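Local coordinates for protein AT-less polyketide synthase (Streptomyces platensis subsp. rosaceus, PDB 4QYR) that serves as a ketosynthase domain of an AT-less modular polyketide synthase for isomigrastatin, where it probably catalyses decarboxylative condensation that lengthens the acyl chain, at residues 35-47 and 55-68. Residues are numbered along the deposited sequence; the frame is centred on the assembly and turned at random.
Sequences EDLIADYPGDRFD and VARADFPKFAGRIE. With GOL (glycerol), chain B.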
loop_
_atom_site.group_PDB
_atom_site.type_symbol
_atom_site.label_atom_id
_atom_site.label_comp_id
_atom_site.label_asym_id
_atom_site.label_seq_id
_atom_site.Cartn_x
_atom_site.Cartn_y
_atom_site.Cartn_z
ATOM N N GLU A 35 30.566 -14.426 5.497
ATOM C CA GLU A 35 30.762 -14.311 4.063
ATOM C C GLU A 35 30.252 -12.952 3.559
ATOM O O GLU A 35 29.164 -12.506 3.924
ATOM C CB GLU A 35 30.044 -15.461 3.362
ATOM C CG GLU A 35 30.830 -16.159 2.270
ATOM C CD GLU A 35 30.120 -17.421 1.793
ATOM O OE1 GLU A 35 29.540 -17.417 0.677
ATOM O OE2 GLU A 35 30.139 -18.422 2.542
ATOM N N ASP A 36 31.055 -12.287 2.738
ATOM C CA ASP A 36 30.646 -11.041 2.117
ATOM C C ASP A 36 30.264 -11.312 0.660
ATOM O O ASP A 36 31.102 -11.664 -0.171
ATOM C CB ASP A 36 31.756 -9.986 2.235
ATOM C CG ASP A 36 31.505 -8.763 1.364
ATOM O OD1 ASP A 36 30.672 -7.895 1.749
ATOM O OD2 ASP A 36 32.153 -8.672 0.290
ATOM N N LEU A 37 28.981 -11.137 0.360
ATOM C CA LEU A 37 28.407 -11.624 -0.888
ATOM C C LEU A 37 28.209 -10.550 -1.929
ATOM O O LEU A 37 27.457 -10.734 -2.881
ATOM C CB LEU A 37 27.071 -12.294 -0.601
ATOM C CG LEU A 37 27.289 -13.278 0.533
ATOM C CD1 LEU A 37 26.000 -13.562 1.268
ATOM C CD2 LEU A 37 27.912 -14.530 -0.031
ATOM N N ILE A 38 28.857 -9.415 -1.746
ATOM C CA ILE A 38 28.724 -8.368 -2.738
ATOM C C ILE A 38 29.621 -8.694 -3.929
ATOM O O ILE A 38 30.759 -9.143 -3.768
ATOM C CB ILE A 38 29.035 -6.981 -2.137
ATOM C CG1 ILE A 38 27.794 -6.451 -1.414
ATOM C CG2 ILE A 38 29.447 -5.994 -3.197
ATOM C CD1 ILE A 38 27.872 -6.567 0.095
ATOM N N ALA A 39 29.073 -8.506 -5.126
ATOM C CA ALA A 39 29.804 -8.733 -6.361
ATOM C C ALA A 39 29.815 -7.484 -7.251
ATOM O O ALA A 39 29.630 -6.359 -6.773
ATOM C CB ALA A 39 29.211 -9.897 -7.098
ATOM N N ASP A 40 30.023 -7.690 -8.549
ATOM C CA ASP A 40 30.104 -6.593 -9.508
ATOM C C ASP A 40 28.788 -6.379 -10.232
ATOM O O ASP A 40 28.018 -7.318 -10.415
ATOM C CB ASP A 40 31.206 -6.873 -10.533
ATOM C CG ASP A 40 30.955 -8.150 -11.336
ATOM O OD1 ASP A 40 31.316 -9.254 -10.853
ATOM O OD2 ASP A 40 30.402 -8.042 -12.456
ATOM N N TYR A 41 28.529 -5.152 -10.662
ATOM C CA TYR A 41 27.361 -4.891 -11.500
ATOM C C TYR A 41 27.832 -4.386 -12.857
ATOM O O TYR A 41 28.749 -3.576 -12.917
ATOM C CB TYR A 41 26.428 -3.878 -10.827
ATOM C CG TYR A 41 25.056 -3.793 -11.454
ATOM C CD1 TYR A 41 24.084 -4.733 -11.173
ATOM C CD2 TYR A 41 24.743 -2.778 -12.339
ATOM C CE1 TYR A 41 22.831 -4.657 -11.752
ATOM C CE2 TYR A 41 23.495 -2.688 -12.923
ATOM C CZ TYR A 41 22.538 -3.624 -12.626
ATOM O OH TYR A 41 21.287 -3.519 -13.211
ATOM N N PRO A 42 27.215 -4.850 -13.958
ATOM C CA PRO A 42 26.076 -5.768 -14.065
ATOM C C PRO A 42 26.405 -7.256 -14.109
ATOM O O PRO A 42 25.634 -8.044 -13.569
ATOM C CB PRO A 42 25.440 -5.359 -15.392
ATOM C CG PRO A 42 26.599 -4.894 -16.219
ATOM C CD PRO A 42 27.536 -4.226 -15.257
ATOM N N GLY A 43 27.504 -7.639 -14.755
ATOM C CA GLY A 43 27.754 -9.038 -15.034
ATOM C C GLY A 43 27.106 -9.381 -16.362
ATOM O O GLY A 43 26.792 -8.479 -17.150
ATOM N N ASP A 44 26.885 -10.675 -16.598
ATOM C CA ASP A 44 26.363 -11.179 -17.873
ATOM C C ASP A 44 24.880 -10.857 -18.089
ATOM O O ASP A 44 24.286 -11.230 -19.101
ATOM C CB ASP A 44 26.576 -12.693 -17.961
ATOM C CG ASP A 44 25.667 -13.472 -17.015
ATOM O OD1 ASP A 44 25.415 -14.672 -17.287
ATOM O OD2 ASP A 44 25.202 -12.886 -16.006
ATOM N N ARG A 45 24.297 -10.177 -17.114
ATOM C CA ARG A 45 22.897 -9.783 -17.111
ATOM C C ARG A 45 22.382 -9.182 -18.413
ATOM O O ARG A 45 21.296 -9.531 -18.861
ATOM C CB ARG A 45 22.685 -8.787 -15.975
ATOM C CG ARG A 45 21.296 -8.258 -15.839
ATOM C CD ARG A 45 21.076 -7.806 -14.405
ATOM N NE ARG A 45 21.171 -8.933 -13.482
ATOM C CZ ARG A 45 20.937 -8.852 -12.175
ATOM N NH1 ARG A 45 20.599 -7.679 -11.640
ATOM N NH2 ARG A 45 21.046 -9.938 -11.406
ATOM N N PHE A 46 23.158 -8.279 -19.011
ATOM C CA PHE A 46 22.683 -7.519 -20.163
ATOM C C PHE A 46 23.417 -7.840 -21.429
ATOM O O PHE A 46 23.207 -7.181 -22.448
ATOM C CB PHE A 46 22.807 -6.015 -19.913
ATOM C CG PHE A 46 22.087 -5.544 -18.697
ATOM C CD1 PHE A 46 20.736 -5.782 -18.551
ATOM C CD2 PHE A 46 22.755 -4.841 -17.712
ATOM C CE1 PHE A 46 20.065 -5.348 -17.434
ATOM C CE2 PHE A 46 22.092 -4.398 -16.585
ATOM C CZ PHE A 46 20.743 -4.650 -16.444
ATOM N N ASP A 47 24.279 -8.844 -21.366
ATOM C CA ASP A 47 25.260 -9.035 -22.414
ATOM C C ASP A 47 24.626 -9.388 -23.757
ATOM O O ASP A 47 25.238 -9.171 -24.812
ATOM C CB ASP A 47 26.284 -10.095 -21.999
ATOM C CG ASP A 47 27.203 -9.610 -20.886
ATOM O OD1 ASP A 47 26.897 -8.551 -20.288
ATOM O OD2 ASP A 47 28.238 -10.270 -20.624
ATOM N N VAL A 55 25.093 0.854 -19.296
ATOM C CA VAL A 55 25.492 0.744 -17.906
ATOM C C VAL A 55 26.930 1.193 -17.723
ATOM O O VAL A 55 27.229 1.987 -16.838
ATOM C CB VAL A 55 25.330 -0.696 -17.387
ATOM C CG1 VAL A 55 25.703 -0.778 -15.923
ATOM C CG2 VAL A 55 23.904 -1.167 -17.589
ATOM N N ALA A 56 27.819 0.701 -18.575
ATOM C CA ALA A 56 29.240 1.007 -18.433
ATOM C C ALA A 56 29.525 2.515 -18.484
ATOM O O ALA A 56 30.505 2.989 -17.897
ATOM C CB ALA A 56 30.038 0.284 -19.503
ATOM N N ARG A 57 28.674 3.270 -19.175
ATOM C CA ARG A 57 28.909 4.702 -19.335
ATOM C C ARG A 57 28.431 5.494 -18.130
ATOM O O ARG A 57 28.804 6.658 -17.971
ATOM C CB ARG A 57 28.229 5.238 -20.597
ATOM C CG ARG A 57 28.717 4.642 -21.901
ATOM C CD ARG A 57 28.105 5.376 -23.083
ATOM N NE ARG A 57 26.647 5.266 -23.080
ATOM C CZ ARG A 57 25.930 4.657 -24.022
ATOM N NH1 ARG A 57 26.530 4.108 -25.078
ATOM N NH2 ARG A 57 24.605 4.613 -23.915
ATOM N N ALA A 58 27.607 4.871 -17.291
ATOM C CA ALA A 58 27.030 5.551 -16.128
ATOM C C ALA A 58 28.063 5.794 -15.031
ATOM O O ALA A 58 29.149 5.227 -15.071
ATOM C CB ALA A 58 25.876 4.756 -15.581
ATOM N N ASP A 59 27.710 6.606 -14.035
ATOM C CA ASP A 59 28.703 7.140 -13.103
ATOM C C ASP A 59 28.969 6.289 -11.856
ATOM O O ASP A 59 30.126 6.106 -11.470
ATOM C CB ASP A 59 28.295 8.548 -12.666
ATOM C CG ASP A 59 29.496 9.429 -12.326
ATOM O OD1 ASP A 59 30.529 8.884 -11.874
ATOM O OD2 ASP A 59 29.409 10.665 -12.517
ATOM N N PHE A 60 27.910 5.781 -11.235
ATOM C CA PHE A 60 27.975 5.085 -9.938
ATOM C C PHE A 60 29.065 4.009 -9.752
ATOM O O PHE A 60 29.489 3.399 -10.724
ATOM C CB PHE A 60 26.610 4.437 -9.670
ATOM C CG PHE A 60 26.266 3.327 -10.621
ATOM C CD1 PHE A 60 26.240 2.014 -10.190
ATOM C CD2 PHE A 60 25.989 3.592 -11.951
ATOM C CE1 PHE A 60 25.920 0.990 -11.062
ATOM C CE2 PHE A 60 25.675 2.574 -12.829
ATOM C CZ PHE A 60 25.642 1.275 -12.387
ATOM N N PRO A 61 29.508 3.770 -8.495
ATOM C CA PRO A 61 30.384 2.650 -8.127
ATOM C C PRO A 61 29.764 1.289 -8.401
ATOM O O PRO A 61 28.695 0.952 -7.888
ATOM C CB PRO A 61 30.597 2.846 -6.623
ATOM C CG PRO A 61 29.465 3.650 -6.188
ATOM C CD PRO A 61 29.216 4.600 -7.320
ATOM N N LYS A 62 30.484 0.498 -9.183
ATOM C CA LYS A 62 29.944 -0.677 -9.840
ATOM C C LYS A 62 29.794 -1.917 -8.975
ATOM O O LYS A 62 30.378 -2.945 -9.283
ATOM C CB LYS A 62 30.838 -1.014 -11.028
ATOM C CG LYS A 62 30.209 -0.740 -12.363
ATOM C CD LYS A 62 29.668 0.668 -12.441
ATOM C CE LYS A 62 29.141 0.956 -13.833
ATOM N NZ LYS A 62 29.217 2.403 -14.150
ATOM N N PHE A 63 29.000 -1.848 -7.915
ATOM C CA PHE A 63 28.832 -3.022 -7.063
ATOM C C PHE A 63 27.384 -3.320 -6.781
ATOM O O PHE A 63 26.560 -2.418 -6.770
ATOM C CB PHE A 63 29.549 -2.845 -5.728
ATOM C CG PHE A 63 31.008 -2.518 -5.852
ATOM C CD1 PHE A 63 31.951 -3.530 -5.928
ATOM C CD2 PHE A 63 31.437 -1.193 -5.865
ATOM C CE1 PHE A 63 33.296 -3.235 -6.029
ATOM C CE2 PHE A 63 32.770 -0.890 -5.957
ATOM C CZ PHE A 63 33.708 -1.922 -6.044
ATOM N N ALA A 64 27.080 -4.588 -6.523
ATOM C CA ALA A 64 25.761 -4.956 -6.010
ATOM C C ALA A 64 25.785 -6.348 -5.418
ATOM O O ALA A 64 26.620 -7.171 -5.784
ATOM C CB ALA A 64 24.700 -4.874 -7.106
ATOM N N GLY A 65 24.877 -6.598 -4.484
ATOM C CA GLY A 65 24.552 -7.953 -4.112
ATOM C C GLY A 65 23.574 -8.423 -5.166
ATOM O O GLY A 65 22.526 -7.811 -5.352
ATOM N N ARG A 66 23.921 -9.488 -5.875
ATOM C CA ARG A 66 23.077 -10.017 -6.945
ATOM C C ARG A 66 22.564 -11.416 -6.662
ATOM O O ARG A 66 23.231 -12.239 -6.029
ATOM C CB ARG A 66 23.827 -10.054 -8.273
ATOM C CG ARG A 66 24.078 -8.717 -8.891
ATOM C CD ARG A 66 24.523 -8.890 -10.329
ATOM N NE ARG A 66 25.972 -9.070 -10.479
ATOM C CZ ARG A 66 26.571 -10.223 -10.785
ATOM N NH1 ARG A 66 27.890 -10.267 -10.922
ATOM N NH2 ARG A 66 25.856 -11.329 -10.961
ATOM N N ILE A 67 21.374 -11.674 -7.170
ATOM C CA ILE A 67 20.807 -12.996 -7.187
ATOM C C ILE A 67 21.198 -13.661 -8.499
ATOM O O ILE A 67 21.080 -13.059 -9.575
ATOM C CB ILE A 67 19.279 -12.926 -7.051
ATOM C CG1 ILE A 67 18.905 -12.504 -5.644
ATOM C CG2 ILE A 67 18.617 -14.252 -7.417
ATOM C CD1 ILE A 67 17.449 -12.497 -5.449
ATOM N N GLU A 68 21.678 -14.892 -8.440
ATOM C CA GLU A 68 21.972 -15.567 -9.685
ATOM C C GLU A 68 20.695 -16.149 -10.287
ATOM O O GLU A 68 19.858 -16.718 -9.570
ATOM C CB GLU A 68 23.018 -16.655 -9.483
ATOM C CG GLU A 68 24.232 -16.454 -10.378
ATOM C CD GLU A 68 23.851 -16.195 -11.841
ATOM O OE1 GLU A 68 22.965 -16.905 -12.372
ATOM O OE2 GLU A 68 24.436 -15.273 -12.460
HETATM C C1 GOL B . 22.853 -12.477 -12.734
HETATM O O1 GOL B . 23.034 -11.119 -12.387
HETATM C C2 GOL B . 22.422 -12.603 -14.196
HETATM O O2 GOL B . 23.183 -13.606 -14.836
HETATM C C3 GOL B . 20.951 -12.987 -14.272
HETATM O O3 GOL B . 20.825 -14.339 -13.896
HETATM O O HOH W 1 26.127 -10.616 -5.319
HETATM O O HOH W 2 30.130 -11.883 -12.256
#
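The guanidinium of R66 has the carbonyl O of P42 and, farther off, the CA of G43 over one face, while the carbonyl of D40 meets its edge in the plane. The CD of R66 in turn lies over one face of the R45 guanidinium, offset toward the rim, with I67 O at the edge; the two arginines run past each other in opposite directions, their planes 79° apart. This packing lies beside a two-stranded antiparallel β-ribbon, strands 39-40 and 63-64, at the periphery of the thiolase-fold ketosynthase. A39 and A64 form its hydrogen-bonded pair, A39 N to A64 O 2.9 Å and A64 N to A39 O 3.1 Å, and D40 with F63 the non-hydrogen-bonded one. Beyond them Y41 N donates to the carbonyl O of K62, the residue at the centre of an inverse gamma turn, at 3.2 Å. CG of Y41 stands anti to the backbone N (chi1 -166°), which takes the ring among A64 CB, V55 CG1 and the F60 ring, whose edge receives Y41 CD2. P42, after a cis peptide bond, folds its CB over the centre of one tyrosine face, and its CD touches V55 CG1 at 4.0 Å. The other methyl of V55, CG2, touches F46 CE2. L203, in the loop before helix 207-214, accepts from Y41 OH and from R45 NH1, which also makes a salt bridge with E238. At the polar end, the R66 chain bends at chi3 (-87°) and grips a single acceptor side-on: NE reaches D40 O at 2.7 Å and NH1 reaches the same oxygen at 3.0 Å, while D40 OD1 adds a long salt bridge to NH1 at 3.6 Å.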